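PDB 2ZWS: neutral ceramidase from Pseudomonas aeruginosa, which hydrolyses the N-acyl bond of ceramides to give sphingosine and a free fatty acid, using one zinc ion per subunit, and also catalyses the reverse synthesis. Local coordinates for residues G144-E152 / I283-V291; N219-W227 / R270-Y281. All coordinates share one frame; numbering follows the deposited sequence.

Contact 1: G144-E152 / I283-V291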
ATOM      1  N   GLY A 144     -12.707  -0.710  24.529  1.00 15.07           N
ATOM      2  CA  GLY A 144     -12.250   0.640  24.298  1.00 15.82           C
ATOM      3  C   GLY A 144     -13.297   1.531  23.684  1.00 15.63           C
ATOM      4  O   GLY A 144     -14.486   1.151  23.519  1.00 16.01           O
ATOM      5  N   ARG A 145     -12.837   2.737  23.403  1.00 15.00           N
ATOM      6  CA  ARG A 145     -13.637   3.788  22.799  1.00 14.57           C
ATOM      7  C   ARG A 145     -12.998   4.180  21.475  1.00 14.08           C
ATOM      8  O   ARG A 145     -11.773   4.044  21.273  1.00 14.57           O
ATOM      9  CB  ARG A 145     -13.645   5.008  23.704  1.00 13.75           C
ATOM     10  CG  ARG A 145     -14.252   4.684  25.069  1.00 15.96           C
ATOM     11  CD  ARG A 145     -14.104   5.815  26.066  1.00 17.06           C
ATOM     12  NE  ARG A 145     -15.006   6.936  25.825  1.00 17.06           N
ATOM     13  CZ  ARG A 145     -15.137   7.979  26.657  1.00 18.28           C
ATOM     14  NH1 ARG A 145     -15.999   8.947  26.389  1.00 20.41           N
ATOM     15  NH2 ARG A 145     -14.394   8.049  27.768  1.00 18.47           N
ATOM     16  N   LEU A 146     -13.842   4.662  20.586  1.00 14.30           N
ATOM     17  CA  LEU A 146     -13.422   5.147  19.269  1.00 15.23           C
ATOM     18  C   LEU A 146     -13.729   6.632  19.156  1.00 14.43           C
ATOM     19  O   LEU A 146     -14.832   7.086  19.496  1.00 14.68           O
ATOM     20  CB  LEU A 146     -14.148   4.375  18.164  1.00 15.97           C
ATOM     21  CG  LEU A 146     -13.538   3.062  17.610  1.00 19.50           C
ATOM     22  CD1 LEU A 146     -12.904   2.169  18.628  1.00 23.58           C
ATOM     23  CD2 LEU A 146     -14.566   2.268  16.811  1.00 17.53           C
ATOM     24  N   PHE A 147     -12.750   7.384  18.689  1.00 13.74           N
ATOM     25  CA  PHE A 147     -12.980   8.791  18.370  1.00 14.19           C
ATOM     26  C   PHE A 147     -12.676   9.116  16.923  1.00 13.53           C
ATOM     27  O   PHE A 147     -11.802   8.490  16.307  1.00 14.44           O
ATOM     28  CB  PHE A 147     -12.174   9.711  19.293  1.00 14.58           C
ATOM     29  CG  PHE A 147     -12.609   9.642  20.716  1.00 16.44           C
ATOM     30  CD1 PHE A 147     -13.431  10.629  21.231  1.00 17.62           C
ATOM     31  CD2 PHE A 147     -12.238   8.580  21.526  1.00 16.68           C
ATOM     32  CE1 PHE A 147     -13.859  10.560  22.574  1.00 17.54           C
ATOM     33  CE2 PHE A 147     -12.685   8.497  22.873  1.00 18.35           C
ATOM     34  CZ  PHE A 147     -13.503   9.488  23.368  1.00 17.47           C
ATOM     35  N   TYR A 148     -13.392  10.097  16.412  1.00 14.09           N
ATOM     36  CA  TYR A 148     -13.202  10.583  15.041  1.00 13.44           C
ATOM     37  C   TYR A 148     -12.849  12.079  15.067  1.00 13.73           C
ATOM     38  O   TYR A 148     -13.409  12.842  15.863  1.00 14.04           O
ATOM     39  CB  TYR A 148     -14.483  10.374  14.228  1.00 15.30           C
ATOM     40  CG  TYR A 148     -14.404  11.007  12.864  1.00 16.38           C
ATOM     41  CD1 TYR A 148     -14.781  12.330  12.693  1.00 18.81           C
ATOM     42  CD2 TYR A 148     -13.925  10.300  11.760  1.00 19.20           C
ATOM     43  CE1 TYR A 148     -14.687  12.933  11.468  1.00 20.38           C
ATOM     44  CE2 TYR A 148     -13.851  10.906  10.509  1.00 19.52           C
ATOM     45  CZ  TYR A 148     -14.233  12.209  10.393  1.00 19.42           C
ATOM     46  OH  TYR A 148     -14.157  12.840   9.172  1.00 22.42           O
ATOM     47  N   GLY A 149     -11.950  12.504  14.185  1.00 12.76           N
ATOM     48  CA  GLY A 149     -11.726  13.935  13.986  1.00 13.41           C
ATOM     49  C   GLY A 149     -11.241  14.185  12.582  1.00 14.34           C
ATOM     50  O   GLY A 149     -10.828  13.255  11.893  1.00 13.79           O
ATOM     51  N   SER A 150     -11.279  15.451  12.179  1.00 14.57           N
ATOM     52  CA  SER A 150     -10.757  15.844  10.887  1.00 15.71           C
ATOM     53  C   SER A 150     -10.085  17.214  10.970  1.00 15.49           C
ATOM     54  O   SER A 150     -10.295  17.974  11.947  1.00 16.12           O
ATOM     55  CB  SER A 150     -11.869  15.818   9.842  1.00 17.37           C
ATOM     56  OG  SER A 150     -12.782  16.881  10.040  1.00 20.17           O
ATOM     57  N   GLY A 151      -9.242  17.494   9.979  1.00 15.10           N
ATOM     58  CA  GLY A 151      -8.560  18.786   9.889  1.00 15.49           C
ATOM     59  C   GLY A 151      -7.984  18.985   8.513  1.00 16.25           C
ATOM     60  O   GLY A 151      -7.977  18.067   7.698  1.00 17.72           O
ATOM     61  N   GLU A 152      -7.476  20.189   8.280  1.00 16.49           N
ATOM     62  CA  GLU A 152      -6.998  20.538   6.960  0.50 16.19           C
ATOM     63  C   GLU A 152      -5.480  20.541   6.944  1.00 15.92           C
ATOM     64  O   GLU A 152      -4.824  21.240   7.727  1.00 16.73           O
ATOM     65  CB  GLU A 152      -7.558  21.896   6.501  0.50 16.99           C
ATOM     66  CG  GLU A 152      -9.071  21.895   6.274  0.50 18.31           C
ATOM     67  CD  GLU A 152      -9.546  22.939   5.258  0.50 20.30           C
ATOM     68  OE1 GLU A 152      -8.766  23.851   4.920  0.50 21.48           O
ATOM     69  OE2 GLU A 152     -10.712  22.852   4.810  0.50 20.58           O
ATOM     70  N   ILE A 283      -4.806  15.964  15.167  1.00 14.39           N
ATOM     71  CA  ILE A 283      -6.246  15.641  15.147  1.00 14.54           C
ATOM     72  C   ILE A 283      -6.588  14.628  16.240  1.00 14.34           C
ATOM     73  O   ILE A 283      -7.565  14.825  17.004  1.00 14.86           O
ATOM     74  CB  ILE A 283      -6.677  15.108  13.770  1.00 14.38           C
ATOM     75  CG1 ILE A 283      -6.515  16.207  12.714  1.00 13.57           C
ATOM     76  CG2 ILE A 283      -8.097  14.482  13.826  1.00 13.13           C
ATOM     77  CD1 ILE A 283      -6.562  15.677  11.279  1.00 12.43           C
ATOM     78  N   ALA A 284      -5.807  13.538  16.306  1.00 15.00           N
ATOM     79  CA  ALA A 284      -6.055  12.507  17.326  1.00 14.27           C
ATOM     80  C   ALA A 284      -6.074  13.152  18.707  1.00 15.48           C
ATOM     81  O   ALA A 284      -6.918  12.809  19.533  1.00 16.73           O
ATOM     82  CB  ALA A 284      -5.020  11.355  17.272  1.00 14.66           C
ATOM     83  N   GLY A 285      -5.172  14.118  18.917  1.00 16.00           N
ATOM     84  CA  GLY A 285      -5.011  14.761  20.225  1.00 16.49           C
ATOM     85  C   GLY A 285      -6.233  15.540  20.642  1.00 17.65           C
ATOM     86  O   GLY A 285      -6.451  15.761  21.855  1.00 18.89           O
ATOM     87  N   GLN A 286      -6.997  15.994  19.643  1.00 17.04           N
ATOM     88  CA  GLN A 286      -8.260  16.744  19.865  1.00 17.72           C
ATOM     89  C   GLN A 286      -9.466  15.859  20.248  1.00 17.89           C
ATOM     90  O   GLN A 286     -10.463  16.388  20.757  1.00 18.63           O
ATOM     91  CB  GLN A 286      -8.570  17.647  18.657  1.00 17.23           C
ATOM     92  CG  GLN A 286      -7.482  18.719  18.435  1.00 18.52           C
ATOM     93  CD  GLN A 286      -7.531  19.439  17.087  1.00 20.53           C
ATOM     94  OE1 GLN A 286      -8.061  18.930  16.105  1.00 24.35           O
ATOM     95  NE2 GLN A 286      -6.936  20.639  17.037  1.00 25.20           N
ATOM     96  N   ALA A 287      -9.394  14.540  19.989  1.00 17.67           N
ATOM     97  CA  ALA A 287     -10.482  13.570  20.264  1.00 17.95           C
ATOM     98  C   ALA A 287     -11.844  14.215  19.992  1.00 17.65           C
ATOM     99  O   ALA A 287     -12.675  14.424  20.901  1.00 18.29           O
ATOM    100  CB  ALA A 287     -10.398  13.041  21.702  1.00 17.54           C
ATOM    101  N   GLN A 288     -12.056  14.572  18.736  1.00 17.13           N
ATOM    102  CA  GLN A 288     -13.075  15.585  18.418  1.00 16.54           C
ATOM    103  C   GLN A 288     -14.499  15.133  18.704  1.00 17.43           C
ATOM    104  O   GLN A 288     -15.313  15.893  19.271  1.00 18.31           O
ATOM    105  CB  GLN A 288     -12.936  16.071  16.971  1.00 16.87           C
ATOM    106  CG  GLN A 288     -11.601  16.779  16.686  1.00 15.73           C
ATOM    107  CD  GLN A 288     -11.418  17.208  15.240  1.00 16.43           C
ATOM    108  OE1 GLN A 288     -10.340  17.678  14.850  1.00 21.46           O
ATOM    109  NE2 GLN A 288     -12.423  16.988  14.431  1.00 13.80           N
ATOM    110  N   GLU A 289     -14.802  13.899  18.325  1.00 17.41           N
ATOM    111  CA  GLU A 289     -16.161  13.393  18.405  1.00 18.41           C
ATOM    112  C   GLU A 289     -16.088  11.921  18.767  1.00 17.79           C
ATOM    113  O   GLU A 289     -15.418  11.170  18.067  1.00 18.45           O
ATOM    114  CB  GLU A 289     -16.753  13.512  17.010  1.00 20.07           C
ATOM    115  CG  GLU A 289     -18.196  13.209  16.861  1.00 23.85           C
ATOM    116  CD  GLU A 289     -18.616  13.409  15.427  1.00 26.80           C
ATOM    117  OE1 GLU A 289     -19.567  12.739  14.993  1.00 28.82           O
ATOM    118  OE2 GLU A 289     -17.985  14.248  14.738  1.00 28.26           O
ATOM    119  N   GLU A 290     -16.761  11.478  19.826  1.00 16.28           N
ATOM    120  CA  GLU A 290     -16.786  10.036  20.099  1.00 16.16           C
ATOM    121  C   GLU A 290     -17.680   9.322  19.078  1.00 15.90           C
ATOM    122  O   GLU A 290     -18.794   9.781  18.793  1.00 15.27           O
ATOM    123  CB  GLU A 290     -17.236   9.703  21.525  1.00 16.67           C
ATOM    124  CG  GLU A 290     -17.108   8.219  21.822  1.00 15.83           C
ATOM    125  CD  GLU A 290     -17.241   7.873  23.280  1.00 17.26           C
ATOM    126  OE1 GLU A 290     -17.669   8.753  24.064  1.00 20.60           O
ATOM    127  OE2 GLU A 290     -16.949   6.707  23.624  1.00 17.34           O
ATOM    128  N   VAL A 291     -17.182   8.210  18.544  1.00 15.22           N
ATOM    129  CA  VAL A 291     -17.960   7.341  17.651  1.00 15.59           C
ATOM    130  C   VAL A 291     -18.840   6.432  18.501  1.00 16.02           C
ATOM    131  O   VAL A 291     -18.362   5.724  19.377  1.00 16.35           O
ATOM    132  CB  VAL A 291     -17.015   6.530  16.751  1.00 15.86           C
ATOM    133  CG1 VAL A 291     -17.793   5.541  15.859  1.00 16.61           C
ATOM    134  CG2 VAL A 291     -16.172   7.474  15.900  1.00 16.04           C
TER
HETATM  135  O   HOH W   1     -16.594   4.949  21.427  1.00 15.64           O
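An antiparallel strand pair joins Tyr148 to Glu289 and Phe147 to Glu290, where strand 289-291 runs beside strand 142-152. Tyr148 N donates to Glu289 O at 2.8 Å in a nearly straight bond. The return bond, from Glu289 N to Tyr148 O, is weak. One step along, Phe147 and Glu290 form a non-hydrogen-bonded pair, and beyond it Val291 N donates to Leu146 O.

The side chains of Phe147 and Glu290 share one face of the sheet. Glu290 CG sits over the Phe147 ring, offset toward its rim, in a CH-pi contact 4.3 Å from the ring centroid. With CG anti to the backbone N (chi1 -174°) and the chain extended, Glu290 reaches past the ring to Arg145. In this salt bridge the guanidinium grips the carboxylate side-on: Arg145 NE meets Glu290 OE2 and Arg145 NH1 meets Glu290 OE1, both at 2.9 Å. Both oxygens lie near the guanidinium plane, but the nitrogens approach from above the carboxylate plane, the two planes being 43° apart. Phe147 CZ lies against one guanidinium face. A water accepts from Leu146 N and lies within hydrogen-bonding reach of Glu290 OE2 and Val291 O.

In the large mixed sheet of the N-terminal part of the chain, strand 142-152 also pairs with strands 5-13 and 181-189. On the other face, Val291 CG2 packs on Tyr148 CB at 3.7 Å. There Glu289 OE2 is hydrogen-bonded to His435, whose ring stacks on Tyr148.

Helix 265-286 ends just before the short strand, and Ala287 turns the chain with positive phi. Ala287 CB touches Phe147 CD1. In the last turn of the helix, Ile283 packs against the backbone of Gly149 and Gly151: its CG2 is 3.4 Å from Gly149 C, and its CD1 is 3.5 Å from Gly151 N.

Contact 2: N219-W227 / R270-Y281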
ATOM      1  N   ASN A 219       6.239   7.629   1.815  1.00 10.78           N
ATOM      2  CA  ASN A 219       5.963   8.653   2.803  1.00 11.52           C
ATOM      3  C   ASN A 219       4.915   8.237   3.845  1.00 11.45           C
ATOM      4  O   ASN A 219       5.044   8.555   5.037  1.00 13.15           O
ATOM      5  CB  ASN A 219       5.677  10.022   2.161  1.00 11.87           C
ATOM      6  CG  ASN A 219       4.497  10.023   1.203  1.00 13.40           C
ATOM      7  OD1 ASN A 219       3.384   9.648   1.574  1.00 16.94           O
ATOM      8  ND2 ASN A 219       4.715  10.542  -0.023  1.00 13.67           N
ATOM      9  N   LYS A 220       3.876   7.513   3.425  1.00 12.24           N
ATOM     10  CA  LYS A 220       2.879   7.039   4.404  1.00 11.39           C
ATOM     11  C   LYS A 220       3.467   6.012   5.337  1.00 11.58           C
ATOM     12  O   LYS A 220       3.183   6.005   6.530  1.00 11.61           O
ATOM     13  CB  LYS A 220       1.635   6.505   3.684  1.00 11.53           C
ATOM     14  CG  LYS A 220       0.798   7.687   3.056  1.00 11.53           C
ATOM     15  CD  LYS A 220      -0.551   7.188   2.571  1.00 12.88           C
ATOM     16  CE  LYS A 220      -1.439   8.377   2.106  1.00 13.95           C
ATOM     17  NZ  LYS A 220      -1.809   9.261   3.260  1.00 14.37           N
ATOM     18  N   GLY A 221       4.365   5.193   4.808  1.00 11.73           N
ATOM     19  CA  GLY A 221       5.065   4.221   5.642  1.00 11.39           C
ATOM     20  C   GLY A 221       5.969   4.900   6.658  1.00 11.89           C
ATOM     21  O   GLY A 221       6.116   4.381   7.791  1.00 12.18           O
ATOM     22  N   TYR A 222       6.610   6.008   6.281  1.00 12.36           N
ATOM     23  CA  TYR A 222       7.424   6.743   7.250  1.00 12.87           C
ATOM     24  C   TYR A 222       6.534   7.348   8.345  1.00 12.75           C
ATOM     25  O   TYR A 222       6.864   7.299   9.527  1.00 12.95           O
ATOM     26  CB  TYR A 222       8.259   7.870   6.617  1.00 13.50           C
ATOM     27  CG  TYR A 222       9.084   8.498   7.720  1.00 14.81           C
ATOM     28  CD1 TYR A 222       8.677   9.686   8.326  1.00 16.89           C
ATOM     29  CD2 TYR A 222      10.220   7.848   8.226  1.00 15.76           C
ATOM     30  CE1 TYR A 222       9.388  10.239   9.379  1.00 17.52           C
ATOM     31  CE2 TYR A 222      10.953   8.387   9.287  1.00 16.49           C
ATOM     32  CZ  TYR A 222      10.520   9.583   9.860  1.00 16.48           C
ATOM     33  OH  TYR A 222      11.212  10.140  10.899  1.00 18.62           O
ATOM     34  N   ALA A 223       5.385   7.892   7.956  1.00 11.78           N
ATOM     35  CA  ALA A 223       4.454   8.408   8.975  1.00 11.92           C
ATOM     36  C   ALA A 223       4.075   7.338  10.008  1.00 11.56           C
ATOM     37  O   ALA A 223       4.079   7.616  11.217  1.00 11.83           O
ATOM     38  CB  ALA A 223       3.221   8.968   8.288  1.00 12.02           C
ATOM     39  N   SER A 224       3.740   6.128   9.543  1.00 11.34           N
ATOM     40  CA  SER A 224       3.390   5.036  10.465  1.00 11.97           C
ATOM     41  C   SER A 224       4.581   4.698  11.360  1.00 11.73           C
ATOM     42  O   SER A 224       4.449   4.539  12.596  1.00 13.17           O
ATOM     43  CB  SER A 224       2.998   3.765   9.721  1.00 13.23           C
ATOM     44  OG  SER A 224       1.826   3.954   8.930  1.00 13.96           O
ATOM     45  N   TYR A 225       5.757   4.563  10.743  1.00 12.13           N
ATOM     46  CA  TYR A 225       6.957   4.167  11.480  1.00 11.92           C
ATOM     47  C   TYR A 225       7.278   5.264  12.488  1.00 12.53           C
ATOM     48  O   TYR A 225       7.583   4.963  13.646  1.00 13.83           O
ATOM     49  CB  TYR A 225       8.133   4.042  10.521  1.00 12.71           C
ATOM     50  CG  TYR A 225       9.458   3.763  11.188  1.00 12.65           C
ATOM     51  CD1 TYR A 225      10.377   4.788  11.414  1.00 14.10           C
ATOM     52  CD2 TYR A 225       9.799   2.453  11.586  1.00 14.04           C
ATOM     53  CE1 TYR A 225      11.609   4.510  12.022  1.00 14.63           C
ATOM     54  CE2 TYR A 225      11.018   2.186  12.178  1.00 14.46           C
ATOM     55  CZ  TYR A 225      11.900   3.225  12.411  1.00 14.38           C
ATOM     56  OH  TYR A 225      13.138   2.974  12.985  1.00 15.50           O
ATOM     57  N   HIS A 226       7.222   6.530  12.077  1.00 12.79           N
ATOM     58  CA  HIS A 226       7.548   7.589  13.030  1.00 13.62           C
ATOM     59  C   HIS A 226       6.610   7.507  14.252  1.00 13.02           C
ATOM     60  O   HIS A 226       7.054   7.621  15.403  1.00 14.42           O
ATOM     61  CB  HIS A 226       7.457   8.952  12.335  1.00 13.60           C
ATOM     62  CG  HIS A 226       7.820  10.101  13.224  1.00 15.65           C
ATOM     63  ND1 HIS A 226       9.104  10.305  13.683  1.00 17.53           N
ATOM     64  CD2 HIS A 226       7.070  11.106  13.739  1.00 16.24           C
ATOM     65  CE1 HIS A 226       9.129  11.393  14.444  1.00 17.90           C
ATOM     66  NE2 HIS A 226       7.907  11.903  14.484  1.00 17.39           N
ATOM     67  N   TRP A 227       5.311   7.314  14.022  1.00 12.50           N
ATOM     68  CA  TRP A 227       4.382   7.222  15.161  1.00 12.48           C
ATOM     69  C   TRP A 227       4.664   6.010  16.051  1.00 13.00           C
ATOM     70  O   TRP A 227       4.721   6.129  17.286  1.00 14.24           O
ATOM     71  CB  TRP A 227       2.927   7.184  14.679  1.00 13.62           C
ATOM     72  CG  TRP A 227       1.933   7.744  15.676  1.00 13.47           C
ATOM     73  CD1 TRP A 227       2.059   7.812  17.057  1.00 14.94           C
ATOM     74  CD2 TRP A 227       0.634   8.279  15.371  1.00 13.12           C
ATOM     75  NE1 TRP A 227       0.922   8.391  17.597  1.00 14.47           N
ATOM     76  CE2 TRP A 227       0.038   8.680  16.593  1.00 14.49           C
ATOM     77  CE3 TRP A 227      -0.076   8.478  14.177  1.00 13.90           C
ATOM     78  CZ2 TRP A 227      -1.236   9.267  16.648  1.00 13.13           C
ATOM     79  CZ3 TRP A 227      -1.351   9.057  14.240  1.00 12.90           C
ATOM     80  CH2 TRP A 227      -1.913   9.437  15.469  1.00 14.63           C
ATOM     81  N   ARG A 270      10.835  11.364   4.198  1.00 13.74           N
ATOM     82  CA  ARG A 270      10.748  11.686   5.623  0.60 14.32           C
ATOM     83  C   ARG A 270       9.929  12.967   5.857  1.00 14.66           C
ATOM     84  O   ARG A 270       9.082  13.009   6.730  1.00 13.82           O
ATOM     85  CB  ARG A 270      12.161  11.827   6.210  0.60 14.49           C
ATOM     86  CG  ARG A 270      12.200  11.913   7.734  0.60 15.90           C
ATOM     87  CD  ARG A 270      13.636  11.871   8.260  0.60 17.20           C
ATOM     88  NE  ARG A 270      13.680  12.069   9.708  0.60 22.64           N
ATOM     89  CZ  ARG A 270      14.725  11.783  10.486  0.60 25.39           C
ATOM     90  NH1 ARG A 270      14.647  11.999  11.788  0.60 26.53           N
ATOM     91  NH2 ARG A 270      15.843  11.276   9.976  0.60 26.24           N
ATOM     92  N   GLU A 271      10.190  13.996   5.060  1.00 14.13           N
ATOM     93  CA  GLU A 271       9.512  15.276   5.230  1.00 15.28           C
ATOM     94  C   GLU A 271       8.015  15.187   4.959  1.00 15.30           C
ATOM     95  O   GLU A 271       7.225  15.685   5.752  1.00 14.69           O
ATOM     96  CB  GLU A 271      10.149  16.333   4.338  1.00 16.16           C
ATOM     97  CG  GLU A 271       9.487  17.722   4.406  1.00 17.39           C
ATOM     98  CD  GLU A 271       9.509  18.373   5.788  1.00 20.69           C
ATOM     99  OE1 GLU A 271      10.306  17.984   6.673  1.00 19.93           O
ATOM    100  OE2 GLU A 271       8.713  19.322   5.987  1.00 23.14           O
ATOM    101  N   ILE A 272       7.633  14.575   3.845  1.00 14.71           N
ATOM    102  CA  ILE A 272       6.200  14.444   3.500  1.00 15.10           C
ATOM    103  C   ILE A 272       5.518  13.506   4.492  1.00 14.91           C
ATOM    104  O   ILE A 272       4.374  13.731   4.906  1.00 14.61           O
ATOM    105  CB  ILE A 272       6.000  14.020   2.003  1.00 15.53           C
ATOM    106  CG1 ILE A 272       6.631  15.056   1.063  1.00 14.76           C
ATOM    107  CG2 ILE A 272       4.500  13.761   1.641  1.00 15.46           C
ATOM    108  CD1 ILE A 272       6.082  16.520   1.258  1.00 17.55           C
ATOM    109  N   GLY A 273       6.218  12.449   4.911  1.00 14.41           N
ATOM    110  CA  GLY A 273       5.697  11.619   5.996  1.00 14.44           C
ATOM    111  C   GLY A 273       5.479  12.390   7.275  1.00 14.03           C
ATOM    112  O   GLY A 273       4.436  12.255   7.927  1.00 14.39           O
ATOM    113  N   LEU A 274       6.454  13.202   7.642  1.00 13.97           N
ATOM    114  CA  LEU A 274       6.324  13.999   8.871  0.60 13.67           C
ATOM    115  C   LEU A 274       5.176  14.994   8.793  1.00 13.30           C
ATOM    116  O   LEU A 274       4.502  15.227   9.800  1.00 14.12           O
ATOM    117  CB  LEU A 274       7.614  14.736   9.203  0.60 13.52           C
ATOM    118  CG  LEU A 274       8.714  13.840   9.766  0.60 13.02           C
ATOM    119  CD1 LEU A 274      10.004  14.637   9.883  0.60 14.32           C
ATOM    120  CD2 LEU A 274       8.335  13.238  11.111  0.60 14.96           C
ATOM    121  N   ARG A 275       4.949  15.584   7.620  1.00 13.28           N
ATOM    122  CA  ARG A 275       3.837  16.537   7.476  1.00 12.88           C
ATOM    123  C   ARG A 275       2.493  15.859   7.732  1.00 13.22           C
ATOM    124  O   ARG A 275       1.640  16.390   8.455  1.00 14.21           O
ATOM    125  CB  ARG A 275       3.863  17.213   6.104  1.00 12.67           C
ATOM    126  CG  ARG A 275       5.036  18.169   5.968  1.00 13.13           C
ATOM    127  CD  ARG A 275       5.116  18.777   4.600  1.00 15.97           C
ATOM    128  NE  ARG A 275       6.384  19.493   4.466  1.00 18.67           N
ATOM    129  CZ  ARG A 275       6.776  20.189   3.404  1.00 17.48           C
ATOM    130  NH1 ARG A 275       5.999  20.300   2.328  1.00 18.76           N
ATOM    131  NH2 ARG A 275       7.977  20.770   3.419  1.00 18.22           N
ATOM    132  N   GLN A 276       2.364  14.630   7.239  1.00 12.99           N
ATOM    133  CA  GLN A 276       1.130  13.843   7.464  1.00 13.50           C
ATOM    134  C   GLN A 276       1.019  13.430   8.912  1.00 13.39           C
ATOM    135  O   GLN A 276      -0.046  13.549   9.516  1.00 13.61           O
ATOM    136  CB  GLN A 276       1.087  12.603   6.570  1.00 13.80           C
ATOM    137  CG  GLN A 276       0.966  12.978   5.098  1.00 15.27           C
ATOM    138  CD  GLN A 276       1.075  11.778   4.218  1.00 14.67           C
ATOM    139  OE1 GLN A 276       0.101  11.071   4.030  1.00 15.48           O
ATOM    140  NE2 GLN A 276       2.266  11.517   3.695  1.00 16.03           N
ATOM    141  N   PHE A 277       2.123  12.928   9.462  1.00 14.03           N
ATOM    142  CA  PHE A 277       2.145  12.526  10.853  1.00 13.98           C
ATOM    143  C   PHE A 277       1.706  13.680  11.758  1.00 14.62           C
ATOM    144  O   PHE A 277       0.898  13.481  12.674  1.00 14.64           O
ATOM    145  CB  PHE A 277       3.541  12.080  11.308  1.00 14.40           C
ATOM    146  CG  PHE A 277       3.655  12.048  12.798  1.00 15.04           C
ATOM    147  CD1 PHE A 277       3.077  11.016  13.520  1.00 15.33           C
ATOM    148  CD2 PHE A 277       4.218  13.109  13.481  1.00 14.81           C
ATOM    149  CE1 PHE A 277       3.091  11.018  14.940  1.00 16.04           C
ATOM    150  CE2 PHE A 277       4.251  13.125  14.875  1.00 15.62           C
ATOM    151  CZ  PHE A 277       3.674  12.088  15.611  1.00 16.47           C
ATOM    152  N   ALA A 278       2.259  14.877  11.525  1.00 15.05           N
ATOM    153  CA  ALA A 278       2.043  15.977  12.468  1.00 15.27           C
ATOM    154  C   ALA A 278       0.555  16.322  12.532  1.00 14.88           C
ATOM    155  O   ALA A 278      -0.004  16.538  13.605  1.00 16.23           O
ATOM    156  CB  ALA A 278       2.888  17.175  12.128  1.00 15.48           C
ATOM    157  N   LYS A 279      -0.090  16.305  11.374  1.00 14.59           N
ATOM    158  CA  LYS A 279      -1.517  16.597  11.324  1.00 14.34           C
ATOM    159  C   LYS A 279      -2.343  15.500  11.985  1.00 14.07           C
ATOM    160  O   LYS A 279      -3.311  15.801  12.713  1.00 14.45           O
ATOM    161  CB  LYS A 279      -1.990  16.884   9.887  1.00 15.53           C
ATOM    162  CG  LYS A 279      -3.433  17.459   9.799  1.00 16.85           C
ATOM    163  CD  LYS A 279      -3.472  18.850  10.439  1.00 18.88           C
ATOM    164  CE  LYS A 279      -4.832  19.507  10.427  1.00 20.53           C
ATOM    165  NZ  LYS A 279      -4.560  20.927  10.816  1.00 24.48           N
ATOM    166  N   ALA A 280      -1.977  14.231  11.745  1.00 12.62           N
ATOM    167  CA  ALA A 280      -2.728  13.099  12.319  1.00 12.50           C
ATOM    168  C   ALA A 280      -2.631  13.142  13.831  1.00 13.04           C
ATOM    169  O   ALA A 280      -3.623  12.955  14.522  1.00 13.16           O
ATOM    170  CB  ALA A 280      -2.185  11.770  11.790  1.00 12.85           C
ATOM    171  N   TYR A 281      -1.429  13.424  14.322  1.00 13.58           N
ATOM    172  CA  TYR A 281      -1.197  13.481  15.744  1.00 14.44           C
ATOM    173  C   TYR A 281      -2.004  14.625  16.373  1.00 14.09           C
ATOM    174  O   TYR A 281      -2.601  14.455  17.450  1.00 14.21           O
ATOM    175  CB  TYR A 281       0.302  13.691  16.018  1.00 15.03           C
ATOM    176  CG  TYR A 281       0.661  13.398  17.437  1.00 15.82           C
ATOM    177  CD1 TYR A 281       0.809  14.425  18.369  1.00 18.19           C
ATOM    178  CD2 TYR A 281       0.820  12.087  17.867  1.00 15.94           C
ATOM    179  CE1 TYR A 281       1.098  14.126  19.713  1.00 17.51           C
ATOM    180  CE2 TYR A 281       1.108  11.793  19.195  1.00 17.09           C
ATOM    181  CZ  TYR A 281       1.252  12.818  20.097  1.00 19.10           C
ATOM    182  OH  TYR A 281       1.554  12.515  21.392  1.00 20.76           O
TER
HETATM  183  O   HOH W   2      11.839  12.291  12.483  1.00 36.44           O
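Gln276 is held by two residues of helix 218-231. Lys220 NZ donates to Gln276 OE1 at 2.7 Å, nearly in line with the amide carbonyl. Gln276 NE2 donates to Asn219 OD1 at 3.0 Å, from well above the Asn219 carbonyl plane. Gln276 NE2 also bonds Ile272 O within its own helix, so both ends of the amide are fixed. In the modelled conformer of Arg270, a water links Tyr222 OH with Arg270 NH1, while Arg270 CG lies over one face of the Tyr222 ring.

The helices come closest at Gly273, whose CA is 3.3 Å from Asn219 O. The axes of segments 219-227 and 270-281 approach to 7.4 Å and cross at -57°. Leu274 CD2, in the conformer modelled, is centred over one face of the His226 ring, 3.6 Å from its centroid, and also touches the edge of Tyr222. His226 in turn points its CD2 edge at the Phe277 face. Phe277 presents its CE1 edge to the face of Trp227, 3.5 Å from Trp227 CG. Both pairs are T-shaped, with planes at 85°. Tyr281 adds an offset edge-to-face contact with Trp227.

Strands 194-200 and 238-242 back this interface: Trp227 packs on Ala197 and Ala239, Ala223 on Phe241, and Ala280 on both Ser199 and Phe241.

How the contacts relate
Helix 265-286 runs through both contacts. Residues 270-281 pack on helix 218-231 in contact 2, and the helix then ends in contact 1, where the chain turns into strand 289-291. The centres lie about 18 Å apart, and contact 2 is nested within the chain loop closed by contact 1. They also touch directly: Lys279 NZ makes a weak hydrogen bond to Glu152 O, and Ala284 CB is 4.1 Å from Trp227 CH2. Contact 2 is nearer the catalytic region. The Asn219 side chain is about 6 Å from that of the zinc ligand His204, and the Lys220 side chain is about 6 Å from that of Asn60, an inferred substrate-binding residue. Contact 1 lies away from the annotated sites.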